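Local coordinates for protein histone-lysine N-methyltransferase SETMAR (Homo sapiens, PDB 3K9J) that methylates histone H3 lysines and, through its mariner-derived transposase domain, binds and cleaves DNA in double-strand break repair and replication fork restart, at residues L11-P16 / Y170-L175; I139-N144 / L174-Y179. The protein carries 3 engineered substitutions. All coordinates share one frame; numbering follows the deposited sequence.

Contact 1: residues L11-P16 / Y170-L175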
ATOM      1  N   LEU B  11      15.931   3.673 -15.886  1.00 48.62           N
ATOM      2  CA  LEU B  11      15.101   2.678 -16.552  1.00 46.22           C
ATOM      3  C   LEU B  11      14.032   3.352 -17.412  1.00 52.79           C
ATOM      4  O   LEU B  11      12.867   2.957 -17.384  1.00 49.28           O
ATOM      5  CB  LEU B  11      14.439   1.767 -15.516  1.00 42.34           C
ATOM      6  CG  LEU B  11      15.338   0.779 -14.777  1.00 43.71           C
ATOM      7  CD1 LEU B  11      14.586   0.124 -13.612  1.00 37.48           C
ATOM      8  CD2 LEU B  11      15.858  -0.277 -15.734  1.00 36.11           C
ATOM      9  N   ASP B  12      14.443   4.374 -18.164  1.00 53.87           N
ATOM     10  CA  ASP B  12      13.559   5.103 -19.081  1.00 60.63           C
ATOM     11  C   ASP B  12      12.590   6.067 -18.389  1.00 61.39           C
ATOM     12  O   ASP B  12      12.016   6.949 -19.034  1.00 62.44           O
ATOM     13  CB  ASP B  12      12.782   4.147 -20.001  1.00 62.51           C
ATOM     14  CG  ASP B  12      13.579   3.742 -21.232  1.00 66.73           C
ATOM     15  OD1 ASP B  12      14.724   4.229 -21.392  1.00 71.85           O
ATOM     16  OD2 ASP B  12      13.060   2.939 -22.043  1.00 64.09           O
ATOM     17  N   LYS B  13      12.405   5.899 -17.084  1.00 54.23           N
ATOM     18  CA  LYS B  13      11.553   6.805 -16.325  1.00 57.47           C
ATOM     19  C   LYS B  13      12.402   7.903 -15.701  1.00 60.06           C
ATOM     20  O   LYS B  13      13.606   7.730 -15.516  1.00 62.31           O
ATOM     21  CB  LYS B  13      10.800   6.048 -15.235  1.00 53.21           C
ATOM     22  CG  LYS B  13      10.128   4.780 -15.719  1.00 56.00           C
ATOM     23  CD  LYS B  13       9.142   5.052 -16.846  1.00 55.71           C
ATOM     24  CE  LYS B  13       8.430   3.772 -17.256  1.00 51.09           C
ATOM     25  NZ  LYS B  13       7.567   3.927 -18.467  1.00 47.65           N
ATOM     26  N   TRP B  14      11.781   9.035 -15.385  1.00 56.66           N
ATOM     27  CA  TRP B  14      12.500  10.114 -14.715  1.00 60.27           C
ATOM     28  C   TRP B  14      12.363  10.032 -13.199  1.00 60.26           C
ATOM     29  O   TRP B  14      11.277   9.793 -12.666  1.00 54.71           O
ATOM     30  CB  TRP B  14      12.096  11.491 -15.252  1.00 65.68           C
ATOM     31  CG  TRP B  14      13.111  12.055 -16.206  1.00 69.85           C
ATOM     32  CD1 TRP B  14      14.111  12.938 -15.911  1.00 74.47           C
ATOM     33  CD2 TRP B  14      13.242  11.755 -17.601  1.00 72.30           C
ATOM     34  NE1 TRP B  14      14.850  13.213 -17.038  1.00 76.08           N
ATOM     35  CE2 TRP B  14      14.337  12.499 -18.088  1.00 74.19           C
ATOM     36  CE3 TRP B  14      12.539  10.931 -18.486  1.00 72.27           C
ATOM     37  CZ2 TRP B  14      14.743  12.445 -19.418  1.00 70.68           C
ATOM     38  CZ3 TRP B  14      12.945  10.877 -19.803  1.00 72.35           C
ATOM     39  CH2 TRP B  14      14.034  11.630 -20.258  1.00 78.32           C
ATOM     40  N   VAL B  15      13.486  10.240 -12.520  1.00 57.62           N
ATOM     41  CA  VAL B  15      13.625   9.938 -11.102  1.00 53.72           C
ATOM     42  C   VAL B  15      14.524  10.982 -10.448  1.00 58.26           C
ATOM     43  O   VAL B  15      15.430  11.511 -11.095  1.00 59.51           O
ATOM     44  CB  VAL B  15      14.241   8.533 -10.939  1.00 53.37           C
ATOM     45  CG1 VAL B  15      15.253   8.499  -9.811  1.00 54.69           C
ATOM     46  CG2 VAL B  15      13.153   7.469 -10.797  1.00 44.12           C
ATOM     47  N   PRO B  16      14.272  11.292  -9.164  1.00 56.90           N
ATOM     48  CA  PRO B  16      15.076  12.287  -8.449  1.00 54.82           C
ATOM     49  C   PRO B  16      16.560  11.982  -8.536  1.00 59.91           C
ATOM     50  O   PRO B  16      16.962  10.827  -8.386  1.00 55.05           O
ATOM     51  CB  PRO B  16      14.608  12.133  -7.002  1.00 56.76           C
ATOM     52  CG  PRO B  16      13.220  11.620  -7.117  1.00 51.19           C
ATOM     53  CD  PRO B  16      13.211  10.726  -8.313  1.00 50.12           C
ATOM     54  N   TYR B 170       8.655   6.849  -7.718  1.00 34.86           N
ATOM     55  CA  TYR B 170       9.987   6.856  -8.309  1.00 34.69           C
ATOM     56  C   TYR B 170      10.715   5.527  -8.154  1.00 35.18           C
ATOM     57  O   TYR B 170      11.911   5.495  -7.855  1.00 37.30           O
ATOM     58  CB  TYR B 170      10.809   8.003  -7.701  1.00 40.18           C
ATOM     59  CG  TYR B 170      10.131   9.331  -7.891  1.00 41.37           C
ATOM     60  CD1 TYR B 170       9.769  10.118  -6.807  1.00 44.46           C
ATOM     61  CD2 TYR B 170       9.810   9.779  -9.165  1.00 43.16           C
ATOM     62  CE1 TYR B 170       9.120  11.330  -6.992  1.00 46.93           C
ATOM     63  CE2 TYR B 170       9.168  10.985  -9.360  1.00 46.09           C
ATOM     64  CZ  TYR B 170       8.826  11.756  -8.273  1.00 51.59           C
ATOM     65  OH  TYR B 170       8.180  12.954  -8.477  1.00 58.28           O
ATOM     66  N   SER B 171      10.014   4.427  -8.400  1.00 30.68           N
ATOM     67  CA  SER B 171      10.610   3.115  -8.201  1.00 26.42           C
ATOM     68  C   SER B 171      10.444   2.170  -9.393  1.00 28.27           C
ATOM     69  O   SER B 171       9.840   1.111  -9.268  1.00 28.92           O
ATOM     70  CB  SER B 171      10.054   2.472  -6.924  1.00 28.08           C
ATOM     71  OG  SER B 171      10.283   3.307  -5.804  1.00 29.00           O
ATOM     72  N   PRO B 172      11.004   2.541 -10.556  1.00 31.12           N
ATOM     73  CA  PRO B 172      10.992   1.623 -11.701  1.00 27.60           C
ATOM     74  C   PRO B 172      11.796   0.364 -11.402  1.00 29.31           C
ATOM     75  O   PRO B 172      11.603  -0.674 -12.043  1.00 27.20           O
ATOM     76  CB  PRO B 172      11.714   2.413 -12.810  1.00 35.47           C
ATOM     77  CG  PRO B 172      11.844   3.815 -12.325  1.00 36.27           C
ATOM     78  CD  PRO B 172      11.743   3.785 -10.827  1.00 32.23           C
ATOM     79  N   ASP B 173      12.730   0.460 -10.462  1.00 26.61           N
ATOM     80  CA  ASP B 173      13.552  -0.695 -10.132  1.00 26.63           C
ATOM     81  C   ASP B 173      12.746  -1.777  -9.444  1.00 27.37           C
ATOM     82  O   ASP B 173      13.233  -2.892  -9.266  1.00 28.33           O
ATOM     83  CB  ASP B 173      14.807  -0.309  -9.318  1.00 29.66           C
ATOM     84  CG  ASP B 173      14.492   0.515  -8.064  1.00 32.62           C
ATOM     85  OD1 ASP B 173      13.374   1.068  -7.949  1.00 34.85           O
ATOM     86  OD2 ASP B 173      15.382   0.613  -7.190  1.00 34.48           O
ATOM     87  N   LEU B 174      11.501  -1.449  -9.085  1.00 24.51           N
ATOM     88  CA  LEU B 174      10.590  -2.399  -8.450  1.00 24.13           C
ATOM     89  C   LEU B 174       9.399  -2.763  -9.358  1.00 26.11           C
ATOM     90  O   LEU B 174       8.445  -3.401  -8.923  1.00 22.93           O
ATOM     91  CB  LEU B 174      10.074  -1.810  -7.124  1.00 23.05           C
ATOM     92  CG  LEU B 174      10.728  -2.134  -5.784  1.00 36.27           C
ATOM     93  CD1 LEU B 174      12.139  -2.653  -5.904  1.00 25.57           C
ATOM     94  CD2 LEU B 174      10.633  -0.954  -4.793  1.00 33.36           C
ATOM     95  N   LEU B 175       9.458  -2.356 -10.621  1.00 26.94           N
ATOM     96  CA  LEU B 175       8.394  -2.661 -11.573  1.00 23.88           C
ATOM     97  C   LEU B 175       8.969  -3.567 -12.639  1.00 22.43           C
ATOM     98  O   LEU B 175       9.801  -3.136 -13.435  1.00 24.90           O
ATOM     99  CB  LEU B 175       7.838  -1.386 -12.211  1.00 24.85           C
ATOM    100  CG  LEU B 175       7.126  -0.385 -11.297  1.00 30.08           C
ATOM    101  CD1 LEU B 175       6.929   0.939 -12.005  1.00 30.45           C
ATOM    102  CD2 LEU B 175       5.776  -0.951 -10.815  1.00 27.30           C
TER
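P172 touches three side chains of the 11-16 segment, L11, K13 and V15, each at a different ring atom. L11 meets it from one end: CD1 packs 3.8 Å from P172 CB and also rides over the P172 carbonyl, with L11 CD1 3.5 Å from P172 O. K13 runs past the proline in the opposite sense, its CB 3.8 Å from P172 CG. Beyond that the lysine chain bends at chi2 and carries NZ away to a salt bridge with D51. V15 closes the ring's other end, with CG2 3.9 Å from P172 CD, and the same methyl lies against CB of Y170. Y170 is the second anchor. With chi1 at -57° its CG stands anti to the carbonyl carbon, which swings the phenol ring onto P16. The two rings cross at about a right angle, P16 CD standing over one face of the tyrosine, 3.8 Å from the ring centroid and 25° off its normal, a CH-pi contact displaced toward the CG rim. An alanine at P16 would lack CG and CD, and the tyrosine would probably lose this CH-pi partner and be freer to turn. Polar partners lie outside the two segments: the carboxylate of D173 is salt-bridged to R27 of helix 21-40, and Y170 O accepts a bond from the hydroxyl of Y237. The pairing brings together two sequence signatures of mariner transposases, the WVPHEL motif that begins at W14 and the YSPDL motif that begins at Y170, next to the catalytic core.

Contact 2: residues I139-N144 / L174-Y179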
ATOM      1  N   ILE B 139      -3.846  -9.765  -8.783  1.00 23.82           N
ATOM      2  CA  ILE B 139      -3.399  -8.579  -8.077  1.00 22.27           C
ATOM      3  C   ILE B 139      -2.579  -7.763  -9.063  1.00 24.98           C
ATOM      4  O   ILE B 139      -1.669  -8.292  -9.686  1.00 25.40           O
ATOM      5  CB  ILE B 139      -2.482  -8.965  -6.928  1.00 23.68           C
ATOM      6  CG1 ILE B 139      -3.232  -9.840  -5.929  1.00 24.80           C
ATOM      7  CG2 ILE B 139      -1.911  -7.715  -6.255  1.00 25.71           C
ATOM      8  CD1 ILE B 139      -2.319 -10.361  -4.790  1.00 22.95           C
ATOM      9  N   LEU B 140      -2.913  -6.488  -9.227  1.00 24.18           N
ATOM     10  CA  LEU B 140      -2.245  -5.650 -10.219  1.00 22.31           C
ATOM     11  C   LEU B 140      -1.044  -4.931  -9.586  1.00 27.06           C
ATOM     12  O   LEU B 140      -1.170  -4.308  -8.538  1.00 22.64           O
ATOM     13  CB  LEU B 140      -3.229  -4.614 -10.758  1.00 21.93           C
ATOM     14  CG  LEU B 140      -2.655  -3.675 -11.824  1.00 22.50           C
ATOM     15  CD1 LEU B 140      -2.141  -4.463 -13.049  1.00 26.39           C
ATOM     16  CD2 LEU B 140      -3.701  -2.642 -12.233  1.00 29.52           C
ATOM     17  N   LEU B 141       0.123  -5.047 -10.210  1.00 21.85           N
ATOM     18  CA  LEU B 141       1.270  -4.229  -9.851  1.00 21.25           C
ATOM     19  C   LEU B 141       1.476  -3.245 -10.995  1.00 23.99           C
ATOM     20  O   LEU B 141       1.740  -3.650 -12.129  1.00 24.12           O
ATOM     21  CB  LEU B 141       2.511  -5.117  -9.693  1.00 22.85           C
ATOM     22  CG  LEU B 141       3.886  -4.475  -9.491  1.00 29.54           C
ATOM     23  CD1 LEU B 141       3.811  -3.412  -8.433  1.00 32.59           C
ATOM     24  CD2 LEU B 141       4.908  -5.530  -9.101  1.00 29.65           C
ATOM     25  N   HIS B 142       1.332  -1.959 -10.706  1.00 23.99           N
ATOM     26  CA  HIS B 142       1.507  -0.933 -11.705  1.00 27.71           C
ATOM     27  C   HIS B 142       1.902   0.377 -11.053  1.00 28.41           C
ATOM     28  O   HIS B 142       1.842   0.513  -9.840  1.00 28.13           O
ATOM     29  CB  HIS B 142       0.249  -0.794 -12.587  1.00 31.95           C
ATOM     30  CG  HIS B 142      -0.889  -0.053 -11.949  1.00 31.40           C
ATOM     31  ND1 HIS B 142      -1.124  -0.060 -10.591  1.00 34.24           N
ATOM     32  CD2 HIS B 142      -1.877   0.699 -12.495  1.00 34.42           C
ATOM     33  CE1 HIS B 142      -2.194   0.675 -10.325  1.00 31.59           C
ATOM     34  NE2 HIS B 142      -2.670   1.142 -11.462  1.00 33.81           N
ATOM     35  N   ASP B 143       2.333   1.326 -11.872  1.00 31.45           N
ATOM     36  CA  ASP B 143       2.700   2.652 -11.399  1.00 33.11           C
ATOM     37  C   ASP B 143       1.456   3.528 -11.304  1.00 35.76           C
ATOM     38  O   ASP B 143       0.947   3.993 -12.317  1.00 34.73           O
ATOM     39  CB  ASP B 143       3.686   3.270 -12.388  1.00 35.96           C
ATOM     40  CG  ASP B 143       4.007   4.702 -12.060  1.00 44.27           C
ATOM     41  OD1 ASP B 143       4.797   5.317 -12.807  1.00 48.11           O
ATOM     42  OD2 ASP B 143       3.476   5.216 -11.054  1.00 39.73           O
ATOM     43  N   ASN B 144       0.962   3.766 -10.096  1.00 40.55           N
ATOM     44  CA  ASN B 144      -0.302   4.484  -9.958  1.00 42.88           C
ATOM     45  C   ASN B 144      -0.160   6.006 -10.022  1.00 50.29           C
ATOM     46  O   ASN B 144      -1.141   6.736  -9.859  1.00 47.64           O
ATOM     47  CB  ASN B 144      -1.044   4.061  -8.688  1.00 42.61           C
ATOM     48  CG  ASN B 144      -0.466   4.691  -7.429  1.00 51.77           C
ATOM     49  OD1 ASN B 144       0.664   5.194  -7.421  1.00 51.56           O
ATOM     50  ND2 ASN B 144      -1.237   4.649  -6.349  1.00 44.35           N
ATOM     51  N   LEU B 174      11.501  -1.449  -9.085  1.00 24.51           N
ATOM     52  CA  LEU B 174      10.590  -2.399  -8.450  1.00 24.13           C
ATOM     53  C   LEU B 174       9.399  -2.763  -9.358  1.00 26.11           C
ATOM     54  O   LEU B 174       8.445  -3.401  -8.923  1.00 22.93           O
ATOM     55  CB  LEU B 174      10.074  -1.810  -7.124  1.00 23.05           C
ATOM     56  CG  LEU B 174      10.728  -2.134  -5.784  1.00 36.27           C
ATOM     57  CD1 LEU B 174      12.139  -2.653  -5.904  1.00 25.57           C
ATOM     58  CD2 LEU B 174      10.633  -0.954  -4.793  1.00 33.36           C
ATOM     59  N   LEU B 175       9.458  -2.356 -10.621  1.00 26.94           N
ATOM     60  CA  LEU B 175       8.394  -2.661 -11.573  1.00 23.88           C
ATOM     61  C   LEU B 175       8.969  -3.567 -12.639  1.00 22.43           C
ATOM     62  O   LEU B 175       9.801  -3.136 -13.435  1.00 24.90           O
ATOM     63  CB  LEU B 175       7.838  -1.386 -12.211  1.00 24.85           C
ATOM     64  CG  LEU B 175       7.126  -0.385 -11.297  1.00 30.08           C
ATOM     65  CD1 LEU B 175       6.929   0.939 -12.005  1.00 30.45           C
ATOM     66  CD2 LEU B 175       5.776  -0.951 -10.815  1.00 27.30           C
ATOM     67  N   PRO B 176       8.539  -4.834 -12.652  1.00 21.22           N
ATOM     68  CA  PRO B 176       9.131  -5.860 -13.519  1.00 22.17           C
ATOM     69  C   PRO B 176       9.067  -5.520 -15.024  1.00 23.87           C
ATOM     70  O   PRO B 176       9.965  -5.899 -15.774  1.00 21.82           O
ATOM     71  CB  PRO B 176       8.274  -7.094 -13.233  1.00 23.78           C
ATOM     72  CG  PRO B 176       7.759  -6.876 -11.816  1.00 23.45           C
ATOM     73  CD  PRO B 176       7.548  -5.388 -11.716  1.00 23.88           C
ATOM     74  N   THR B 177       8.020  -4.836 -15.462  1.00 22.09           N
ATOM     75  CA  THR B 177       7.970  -4.450 -16.873  1.00 23.55           C
ATOM     76  C   THR B 177       9.159  -3.543 -17.212  1.00 24.70           C
ATOM     77  O   THR B 177       9.710  -3.606 -18.306  1.00 28.89           O
ATOM     78  CB  THR B 177       6.657  -3.757 -17.225  1.00 22.69           C
ATOM     79  OG1 THR B 177       5.580  -4.672 -16.982  1.00 23.14           O
ATOM     80  CG2 THR B 177       6.660  -3.370 -18.688  1.00 28.69           C
ATOM     81  N   ASN B 178       9.550  -2.706 -16.256  1.00 26.22           N
ATOM     82  CA  ASN B 178      10.652  -1.774 -16.448  1.00 26.05           C
ATOM     83  C   ASN B 178      12.030  -2.383 -16.220  1.00 29.12           C
ATOM     84  O   ASN B 178      12.908  -2.232 -17.066  1.00 29.05           O
ATOM     85  CB  ASN B 178      10.480  -0.551 -15.562  1.00 28.41           C
ATOM     86  CG  ASN B 178       9.257   0.241 -15.919  1.00 39.13           C
ATOM     87  OD1 ASN B 178       8.342   0.379 -15.112  1.00 37.38           O
ATOM     88  ND2 ASN B 178       9.216   0.748 -17.148  1.00 34.74           N
ATOM     89  N   TYR B 179      12.224  -3.065 -15.090  1.00 23.87           N
ATOM     90  CA  TYR B 179      13.529  -3.624 -14.791  1.00 27.48           C
ATOM     91  C   TYR B 179      13.834  -4.903 -15.576  1.00 25.08           C
ATOM     92  O   TYR B 179      14.987  -5.284 -15.713  1.00 25.58           O
ATOM     93  CB  TYR B 179      13.749  -3.800 -13.272  1.00 26.10           C
ATOM     94  CG  TYR B 179      12.994  -4.919 -12.579  1.00 22.97           C
ATOM     95  CD1 TYR B 179      12.029  -4.629 -11.609  1.00 23.37           C
ATOM     96  CD2 TYR B 179      13.289  -6.261 -12.832  1.00 23.46           C
ATOM     97  CE1 TYR B 179      11.355  -5.640 -10.938  1.00 21.76           C
ATOM     98  CE2 TYR B 179      12.611  -7.281 -12.163  1.00 22.18           C
ATOM     99  CZ  TYR B 179      11.639  -6.953 -11.224  1.00 23.24           C
ATOM    100  OH  TYR B 179      10.960  -7.934 -10.553  1.00 24.73           O
TER
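L141 and L175 meet methyl to methyl, L141 CD1 lying 3.9 Å from L175 CD2, with the two side chains crossing obliquely. The other branch of L141 turns to the start of the helix, where CD2 touches P176 CD at 3.7 Å. A chi1 of 172°, placing CG opposite the backbone N, carries both methyls out from strand 139-141 to these two neighbours. The branches of L175 divide between L141 and D143: its CD1 rests 4.0 Å from D143 CB, while CD2 also faces the H142 carbonyl carbon. Strand 139-141 is tied by backbone bonds to strand 47-56, and D143 OD2 accepts from the backbone N of A145, which helps to fix the carboxylate. On the helix side L175 is the N-cap residue, and its O receives Y179 N at 2.9 Å, as helix 176-189 begins. L223 of helix 223-232 packs against both L141 and P176. With D143 a magnesium ligand two residues on from L141, its CB lying against L175, the contact belongs to the RNase H-like core of a DDE/D-family transposase.

How the contacts relate
Contacts 1 and 2 share L174 and L175, and their centres lie about 10 Å apart. The chain that receives the 11-16 segment in contact 1 runs straight into the helix start that meets strand 139-141 in contact 2. They also touch directly: K13 CE packs 3.1 Å from N178 ND2, and D173 O lies 3.2 Å from Y179 CD1. Both border the magnesium site, whose ligands are D51 and D143. At nearest atoms the K13 side chain is about 3 Å from that of D51 and about 6 Å from that of D143, and N178 hydrogen-bonds to D51 through ND2. N178 is probably the asparagine that replaces the third catalytic aspartate of mariner enzymes, accounting for the lost transposase activity.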